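Local coordinates for RNA-binding protein RO60 (Deinococcus radiodurans, PDB 2NVO), which binds small RNAs that accumulate during recovery from ultraviolet irradiation and contributes to the resistance of the bacterium to that irradiation, at residues A[368-376]-A[433-441]; A[390-401]-A[420-430]. All blocks are in the same frame, centred on the assembly; numbering follows the deposited sequence.

Interaction 1. Residues A[368-376]-A[433-441]; sequences ALDVSGSMT and AQSVSFGGT. Unlike the reference sequence in segment 433-441: Val436 (reference Met). With CA (calcium ion), chain B.
Leu369, the last residue of strand 364-369, touches the other segment with one branch: its CD2 lies 3.9 Å from Ala433 CB. Beyond it the chain enters the DxSxS loop of the MIDAS-like site in the VWFA-like domain. With CG anti to the backbone N, the carboxylate of Asp370 is carried to Thr441, whose OG1 donates to Asp370 OD2 over 2.6 Å, arriving from above the carboxylate plane. The other oxygen, OD1, accepts from both the backbone N and OG of Ser372; the first bond closes an Asx turn, and the second uses the syn lone pair. A calcium-bound water also donates to Asp370 OD2, which places Asp370 in the second shell; Thr441, probably a metal ligand as in relatives, does not touch the ion here and is linked to it through Asp370 OD2 and that water. Val371 O receives Ser435 N at 2.9 Å with an N-H...O angle of 158°, while Val371 CG2 lies against Ser435 CB. Ser372 CB sits over one face of the Phe438 ring, 3.6 Å from its centroid and 14° off the normal, a CH-pi contact. With chi1 at 61°, Ser372 OG turns instead to the calcium ion, 2.6 Å away. Ser374 OG binds the same ion at 2.5 Å, and Glu467 completes the protein ligands. Farther on, Thr376 CG2 packs against the amide end of Gln434. Strand 364-369 runs between strands 405-411 and 459-464, Leu369 facing helix 388-402, while 433-441 links helix 426-432 to helix 445-452.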
loop_
_atom_site.group_PDB
_atom_site.type_symbol
_atom_site.label_atom_id
_atom_site.label_comp_id
_atom_site.label_asym_id
_atom_site.label_seq_id
_atom_site.Cartn_x
_atom_site.Cartn_y
_atom_site.Cartn_z
ATOM N N ALA A 368 -2.774 -23.224 -4.021
ATOM C CA ALA A 368 -1.820 -24.200 -4.525
ATOM C C ALA A 368 -0.418 -23.583 -4.355
ATOM O O ALA A 368 -0.100 -22.583 -4.982
ATOM C CB ALA A 368 -2.116 -24.482 -5.967
ATOM N N LEU A 369 0.364 -24.179 -3.467
ATOM C CA LEU A 369 1.675 -23.689 -3.092
ATOM C C LEU A 369 2.774 -24.445 -3.824
ATOM O O LEU A 369 2.800 -25.669 -3.839
ATOM C CB LEU A 369 1.889 -23.881 -1.588
ATOM C CG LEU A 369 1.378 -22.832 -0.616
ATOM C CD1 LEU A 369 0.062 -22.221 -1.087
ATOM C CD2 LEU A 369 1.297 -23.362 0.806
ATOM N N ASP A 370 3.668 -23.681 -4.432
ATOM C CA ASP A 370 4.969 -24.171 -4.852
ATOM C C ASP A 370 5.683 -24.630 -3.574
ATOM O O ASP A 370 5.798 -23.872 -2.601
ATOM C CB ASP A 370 5.720 -23.013 -5.551
ATOM C CG ASP A 370 7.001 -23.469 -6.268
ATOM O OD1 ASP A 370 7.714 -24.321 -5.718
ATOM O OD2 ASP A 370 7.283 -22.956 -7.371
ATOM N N VAL A 371 6.137 -25.877 -3.546
ATOM C CA VAL A 371 6.779 -26.435 -2.353
ATOM C C VAL A 371 8.241 -26.825 -2.598
ATOM O O VAL A 371 8.832 -27.537 -1.800
ATOM C CB VAL A 371 6.008 -27.693 -1.814
ATOM C CG1 VAL A 371 4.608 -27.303 -1.337
ATOM C CG2 VAL A 371 5.936 -28.784 -2.876
ATOM N N SER A 372 8.805 -26.367 -3.704
ATOM C CA SER A 372 10.181 -26.724 -4.047
ATOM C C SER A 372 11.180 -25.903 -3.237
ATOM O O SER A 372 10.811 -24.893 -2.621
ATOM C CB SER A 372 10.413 -26.508 -5.535
ATOM O OG SER A 372 10.227 -25.148 -5.876
ATOM N N GLY A 373 12.446 -26.335 -3.258
ATOM C CA GLY A 373 13.473 -25.753 -2.412
ATOM C C GLY A 373 13.767 -24.273 -2.594
ATOM O O GLY A 373 14.126 -23.581 -1.625
ATOM N N SER A 374 13.628 -23.772 -3.816
ATOM C CA SER A 374 13.932 -22.367 -4.051
ATOM C C SER A 374 12.960 -21.447 -3.291
ATOM O O SER A 374 13.265 -20.285 -3.060
ATOM C CB SER A 374 13.932 -22.037 -5.541
ATOM O OG SER A 374 12.624 -22.160 -6.084
ATOM N N MET A 375 11.812 -21.989 -2.873
ATOM C CA MET A 375 10.850 -21.197 -2.086
ATOM C C MET A 375 11.479 -20.742 -0.764
ATOM O O MET A 375 10.994 -19.820 -0.133
ATOM C CB MET A 375 9.547 -21.990 -1.835
ATOM C CG MET A 375 8.710 -22.209 -3.109
ATOM S SD MET A 375 8.064 -20.714 -3.868
ATOM C CE MET A 375 6.675 -20.313 -2.759
ATOM N N THR A 376 12.548 -21.419 -0.340
ATOM C CA THR A 376 13.262 -21.027 0.883
ATOM C C THR A 376 14.317 -19.921 0.643
ATOM O O THR A 376 15.011 -19.499 1.580
ATOM C CB THR A 376 13.916 -22.238 1.608
ATOM O OG1 THR A 376 15.024 -22.728 0.836
ATOM C CG2 THR A 376 12.896 -23.345 1.819
ATOM N N ALA A 433 4.772 -26.982 3.686
ATOM C CA ALA A 433 4.875 -26.386 2.363
ATOM C C ALA A 433 6.292 -26.510 1.783
ATOM O O ALA A 433 6.731 -25.663 1.017
ATOM C CB ALA A 433 4.480 -24.928 2.423
ATOM N N GLN A 434 6.995 -27.563 2.171
ATOM C CA GLN A 434 8.315 -27.865 1.619
ATOM C C GLN A 434 8.396 -29.362 1.366
ATOM O O GLN A 434 8.041 -30.177 2.215
ATOM C CB GLN A 434 9.442 -27.386 2.559
ATOM C CG GLN A 434 9.806 -25.903 2.332
ATOM C CD GLN A 434 10.323 -25.667 0.915
ATOM O OE1 GLN A 434 9.682 -25.001 0.077
ATOM N NE2 GLN A 434 11.469 -26.248 0.629
ATOM N N SER A 435 8.810 -29.720 0.167
ATOM C CA SER A 435 8.893 -31.112 -0.194
ATOM C C SER A 435 10.118 -31.296 -1.070
ATOM O O SER A 435 10.237 -30.668 -2.119
ATOM C CB SER A 435 7.616 -31.540 -0.921
ATOM O OG SER A 435 7.766 -32.826 -1.484
ATOM N N VAL A 436 11.026 -32.157 -0.626
ATOM C CA VAL A 436 12.227 -32.509 -1.388
ATOM C C VAL A 436 11.931 -32.946 -2.826
ATOM O O VAL A 436 12.683 -32.626 -3.745
ATOM C CB VAL A 436 13.022 -33.635 -0.688
ATOM C CG1 VAL A 436 14.282 -33.944 -1.465
ATOM C CG2 VAL A 436 13.353 -33.243 0.738
ATOM N N SER A 437 10.846 -33.686 -3.026
ATOM C CA SER A 437 10.442 -34.037 -4.376
ATOM C C SER A 437 9.250 -33.186 -4.767
ATOM O O SER A 437 8.271 -33.079 -4.029
ATOM C CB SER A 437 10.135 -35.532 -4.502
ATOM O OG SER A 437 8.914 -35.849 -3.870
ATOM N N PHE A 438 9.338 -32.559 -5.923
ATOM C CA PHE A 438 8.326 -31.591 -6.313
ATOM C C PHE A 438 8.095 -31.759 -7.795
ATOM O O PHE A 438 8.853 -32.461 -8.465
ATOM C CB PHE A 438 8.804 -30.171 -5.984
ATOM C CG PHE A 438 10.132 -29.833 -6.600
ATOM C CD1 PHE A 438 10.205 -29.370 -7.894
ATOM C CD2 PHE A 438 11.306 -30.015 -5.887
ATOM C CE1 PHE A 438 11.437 -29.058 -8.479
ATOM C CE2 PHE A 438 12.545 -29.710 -6.461
ATOM C CZ PHE A 438 12.605 -29.227 -7.762
ATOM N N GLY A 439 7.046 -31.127 -8.306
ATOM C CA GLY A 439 6.783 -31.105 -9.729
ATOM C C GLY A 439 6.772 -29.674 -10.219
ATOM O O GLY A 439 6.971 -28.752 -9.443
ATOM N N GLY A 440 6.547 -29.493 -11.509
ATOM C CA GLY A 440 6.541 -28.179 -12.114
ATOM C C GLY A 440 5.408 -27.354 -11.537
ATOM O O GLY A 440 4.343 -27.878 -11.212
ATOM N N THR A 441 5.627 -26.056 -11.408
ATOM C CA THR A 441 4.583 -25.193 -10.873
ATOM C C THR A 441 3.581 -24.823 -11.983
ATOM O O THR A 441 3.645 -23.760 -12.571
ATOM C CB THR A 441 5.172 -23.968 -10.165
ATOM O OG1 THR A 441 5.929 -24.437 -9.040
ATOM C CG2 THR A 441 4.036 -23.074 -9.660
HETATM CA CA CA B . 11.605 -23.878 -7.633
HETATM O O HOH W 1 6.669 -23.143 -0.116
HETATM O O HOH W 2 7.690 -26.353 -8.340
HETATM O O HOH W 3 9.775 -22.256 -7.540
HETATM O O HOH W 4 10.389 -25.504 -9.042
#

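Interaction 2. Residues A[390-401]-A[420-430]; sequences MAAAAMSLIALR and ITPRDTLESAM
Arg401 NE donates to Pro422 O over 2.9 Å, at an N-H...O angle of 141°, fastening the C-terminal part of helix 388-402 to the turn before helix 426-432 in this VWFA-like domain. The donor lies in the carbonyl plane on a lone pair, although Pro422 O is tilted 22° from the guanidinium plane. NH2 adds a weak bond to the same oxygen. The chain of Arg401 is extended from CG to NE, and its CG rests against Pro422 CB; Phe355 makes a cation-pi contact with this side chain. Within 420-430 the turn is braced by Asp424, whose OD2 accepts from Thr421 N and OD1 from Ser428 OG, both on anti lone pairs. Thr425 and Ser428 form a capping box at the start of helix 426-432.

Leu400 CD1 meets Ile420 CG2, the two side chains crossing at about a right angle. Leu397 puts CD2 against Thr421 O and CD1 against Leu426 N. The axes of segments 390-401 and 426-430 come within 8.7 Å, their N-to-C directions 112° apart, and Ala393 CB touches Ala429 CB. Leu426, with CG opposite its backbone N, sends CD1 to Ala394 CB. At the far end Met430 SD lies 3.7 Å from Met390 CG.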
loop_
_atom_site.group_PDB
_atom_site.type_symbol
_atom_site.label_atom_id
_atom_site.label_comp_id
_atom_site.label_asym_id
_atom_site.label_seq_id
_atom_site.Cartn_x
_atom_site.Cartn_y
_atom_site.Cartn_z
ATOM N N MET A 390 7.772 -18.742 3.556
ATOM C CA MET A 390 7.176 -18.099 4.723
ATOM C C MET A 390 5.953 -17.261 4.340
ATOM O O MET A 390 4.913 -17.324 5.005
ATOM C CB MET A 390 8.219 -17.248 5.449
ATOM C CG MET A 390 7.733 -16.675 6.774
ATOM S SD MET A 390 8.932 -15.564 7.536
ATOM C CE MET A 390 10.312 -16.675 7.817
ATOM N N ALA A 391 6.078 -16.466 3.280
ATOM C CA ALA A 391 4.978 -15.605 2.852
ATOM C C ALA A 391 3.739 -16.421 2.469
ATOM O O ALA A 391 2.614 -16.086 2.875
ATOM C CB ALA A 391 5.400 -14.698 1.694
ATOM N N ALA A 392 3.945 -17.464 1.668
ATOM C CA ALA A 392 2.870 -18.334 1.218
ATOM C C ALA A 392 2.199 -19.095 2.387
ATOM O O ALA A 392 0.969 -19.306 2.390
ATOM C CB ALA A 392 3.386 -19.314 0.150
ATOM N N ALA A 393 3.012 -19.518 3.356
ATOM C CA ALA A 393 2.492 -20.176 4.551
ATOM C C ALA A 393 1.664 -19.229 5.387
ATOM O O ALA A 393 0.613 -19.631 5.930
ATOM C CB ALA A 393 3.620 -20.797 5.391
ATOM N N ALA A 394 2.133 -17.983 5.508
ATOM C CA ALA A 394 1.390 -16.927 6.198
ATOM C C ALA A 394 0.022 -16.691 5.531
ATOM O O ALA A 394 -1.024 -16.671 6.209
ATOM C CB ALA A 394 2.216 -15.607 6.238
ATOM N N MET A 395 0.028 -16.547 4.200
ATOM C CA MET A 395 -1.201 -16.298 3.449
ATOM C C MET A 395 -2.155 -17.502 3.510
ATOM O O MET A 395 -3.367 -17.333 3.483
ATOM C CB MET A 395 -0.898 -15.942 1.987
ATOM C CG MET A 395 -0.187 -14.579 1.801
ATOM S SD MET A 395 -1.089 -13.183 2.530
ATOM C CE MET A 395 -2.565 -13.130 1.541
ATOM N N SER A 396 -1.601 -18.705 3.586
ATOM C CA SER A 396 -2.403 -19.929 3.722
ATOM C C SER A 396 -3.131 -19.933 5.065
ATOM O O SER A 396 -4.344 -20.151 5.124
ATOM C CB SER A 396 -1.521 -21.170 3.632
ATOM O OG SER A 396 -1.036 -21.362 2.308
ATOM N N LEU A 397 -2.390 -19.657 6.135
ATOM C CA LEU A 397 -2.987 -19.547 7.464
ATOM C C LEU A 397 -4.108 -18.511 7.496
ATOM O O LEU A 397 -5.200 -18.765 8.055
ATOM C CB LEU A 397 -1.941 -19.222 8.512
ATOM C CG LEU A 397 -0.991 -20.370 8.818
ATOM C CD1 LEU A 397 0.054 -19.874 9.791
ATOM C CD2 LEU A 397 -1.769 -21.604 9.379
ATOM N N ILE A 398 -3.848 -17.357 6.897
ATOM C CA ILE A 398 -4.879 -16.322 6.753
ATOM C C ILE A 398 -6.150 -16.816 6.071
ATOM O O ILE A 398 -7.253 -16.599 6.586
ATOM C CB ILE A 398 -4.350 -15.078 6.019
ATOM C CG1 ILE A 398 -3.361 -14.337 6.918
ATOM C CG2 ILE A 398 -5.501 -14.153 5.644
ATOM C CD1 ILE A 398 -2.735 -13.073 6.302
ATOM N N ALA A 399 -6.005 -17.452 4.907
ATOM C CA ALA A 399 -7.155 -18.019 4.199
ATOM C C ALA A 399 -7.888 -19.050 5.063
ATOM O O ALA A 399 -9.102 -18.949 5.265
ATOM C CB ALA A 399 -6.737 -18.632 2.880
ATOM N N LEU A 400 -7.139 -20.022 5.580
ATOM C CA LEU A 400 -7.709 -21.072 6.410
ATOM C C LEU A 400 -8.503 -20.520 7.592
ATOM O O LEU A 400 -9.554 -21.047 7.930
ATOM C CB LEU A 400 -6.624 -22.043 6.867
ATOM C CG LEU A 400 -6.153 -22.936 5.711
ATOM C CD1 LEU A 400 -4.781 -23.529 5.969
ATOM C CD2 LEU A 400 -7.180 -24.036 5.404
ATOM N N ARG A 401 -8.015 -19.440 8.188
ATOM C CA ARG A 401 -8.647 -18.869 9.367
ATOM C C ARG A 401 -9.754 -17.844 9.074
ATOM O O ARG A 401 -10.529 -17.525 9.964
ATOM C CB ARG A 401 -7.591 -18.254 10.303
ATOM C CG ARG A 401 -6.707 -19.304 10.974
ATOM C CD ARG A 401 -5.753 -18.716 12.018
ATOM N NE ARG A 401 -4.727 -19.703 12.370
ATOM C CZ ARG A 401 -3.529 -19.426 12.877
ATOM N NH1 ARG A 401 -3.182 -18.169 13.119
ATOM N NH2 ARG A 401 -2.667 -20.411 13.132
ATOM N N ILE A 420 -2.220 -28.396 5.811
ATOM C CA ILE A 420 -2.150 -27.243 6.692
ATOM C C ILE A 420 -3.539 -26.919 7.219
ATOM O O ILE A 420 -4.504 -26.900 6.469
ATOM C CB ILE A 420 -1.585 -26.006 5.982
ATOM C CG1 ILE A 420 -0.163 -26.294 5.499
ATOM C CG2 ILE A 420 -1.586 -24.813 6.922
ATOM C CD1 ILE A 420 0.261 -25.441 4.331
ATOM N N THR A 421 -3.636 -26.644 8.515
ATOM C CA THR A 421 -4.927 -26.298 9.113
ATOM C C THR A 421 -4.813 -25.029 9.933
ATOM O O THR A 421 -3.697 -24.532 10.174
ATOM C CB THR A 421 -5.452 -27.439 10.015
ATOM O OG1 THR A 421 -4.796 -27.385 11.282
ATOM C CG2 THR A 421 -5.190 -28.788 9.365
ATOM N N PRO A 422 -5.966 -24.495 10.371
ATOM C CA PRO A 422 -6.001 -23.285 11.181
ATOM C C PRO A 422 -5.296 -23.498 12.510
ATOM O O PRO A 422 -4.994 -22.519 13.194
ATOM C CB PRO A 422 -7.498 -23.056 11.409
ATOM C CG PRO A 422 -8.190 -23.894 10.401
ATOM C CD PRO A 422 -7.316 -25.063 10.193
ATOM N N ARG A 423 -5.016 -24.748 12.862
ATOM C CA ARG A 423 -4.306 -25.042 14.108
ATOM C C ARG A 423 -2.791 -24.957 13.959
ATOM O O ARG A 423 -2.059 -24.941 14.947
ATOM C CB ARG A 423 -4.707 -26.413 14.656
ATOM C CG ARG A 423 -6.013 -26.385 15.446
ATOM C CD ARG A 423 -6.681 -27.750 15.525
ATOM N NE ARG A 423 -7.368 -28.078 14.281
ATOM C CZ ARG A 423 -6.931 -28.977 13.410
ATOM N NH1 ARG A 423 -5.806 -29.642 13.660
ATOM N NH2 ARG A 423 -7.614 -29.208 12.298
ATOM N N ASP A 424 -2.320 -24.911 12.724
ATOM C CA ASP A 424 -0.889 -24.837 12.470
ATOM C C ASP A 424 -0.328 -23.495 12.929
ATOM O O ASP A 424 -1.049 -22.507 13.045
ATOM C CB ASP A 424 -0.607 -25.037 10.969
ATOM C CG ASP A 424 -0.466 -26.501 10.582
ATOM O OD1 ASP A 424 0.552 -27.127 10.934
ATOM O OD2 ASP A 424 -1.361 -27.034 9.897
ATOM N N THR A 425 0.967 -23.471 13.210
ATOM C CA THR A 425 1.686 -22.216 13.359
ATOM C C THR A 425 2.334 -21.849 12.019
ATOM O O THR A 425 2.353 -22.645 11.090
ATOM C CB THR A 425 2.839 -22.367 14.323
ATOM O OG1 THR A 425 3.606 -23.513 13.942
ATOM C CG2 THR A 425 2.339 -22.526 15.753
ATOM N N LEU A 426 2.889 -20.645 11.951
ATOM C CA LEU A 426 3.608 -20.203 10.767
ATOM C C LEU A 426 4.710 -21.208 10.476
ATOM O O LEU A 426 4.889 -21.652 9.353
ATOM C CB LEU A 426 4.197 -18.811 11.003
ATOM C CG LEU A 426 5.010 -18.266 9.821
ATOM C CD1 LEU A 426 4.159 -18.277 8.522
ATOM C CD2 LEU A 426 5.552 -16.875 10.117
ATOM N N GLU A 427 5.439 -21.582 11.515
ATOM C CA GLU A 427 6.538 -22.536 11.385
ATOM C C GLU A 427 6.109 -23.936 10.906
ATOM O O GLU A 427 6.743 -24.507 10.036
ATOM C CB GLU A 427 7.307 -22.628 12.711
ATOM C CG GLU A 427 7.364 -21.298 13.499
ATOM C CD GLU A 427 6.080 -21.014 14.302
ATOM O OE1 GLU A 427 5.677 -21.852 15.150
ATOM O OE2 GLU A 427 5.486 -19.943 14.103
ATOM N N SER A 428 5.017 -24.483 11.445
ATOM C CA SER A 428 4.604 -25.818 11.018
ATOM C C SER A 428 4.005 -25.803 9.603
ATOM O O SER A 428 4.187 -26.743 8.835
ATOM C CB SER A 428 3.662 -26.488 12.047
ATOM O OG SER A 428 2.457 -25.762 12.208
ATOM N N ALA A 429 3.301 -24.732 9.257
ATOM C CA ALA A 429 2.780 -24.561 7.897
ATOM C C ALA A 429 3.933 -24.446 6.883
ATOM O O ALA A 429 3.874 -25.002 5.801
ATOM C CB ALA A 429 1.905 -23.330 7.820
ATOM N N MET A 430 4.969 -23.697 7.243
ATOM C CA MET A 430 6.131 -23.569 6.368
ATOM C C MET A 430 6.710 -24.935 6.015
ATOM O O MET A 430 7.032 -25.203 4.859
ATOM C CB MET A 430 7.204 -22.680 7.021
ATOM C CG MET A 430 6.901 -21.190 6.928
ATOM S SD MET A 430 8.099 -20.201 7.837
ATOM C CE MET A 430 9.595 -20.580 6.919
#

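Both contacts belong to the VWFA-like domain and are joined twice along the chain: strand 364-369 leads through the metal loop into helix 388-402, and helix 426-432 of interaction 2 runs directly into 433-441 of interaction 1. They meet at Leu369, whose CD2 lies 3.4 Å from Ser396 OG and also packs on Ile420. Each is partly buried, but the chemistry differs. Interaction 1, at the strand's C-terminal end, is rich in hydroxyls, waters and carboxylate around a calcium ion. Interaction 2, centred 15 Å away and away from the metal site, is mainly apolar packing of helix 388-402 on helix 426-432 and the turn before it, with the hydrogen bonds across it made by Arg401 at one end.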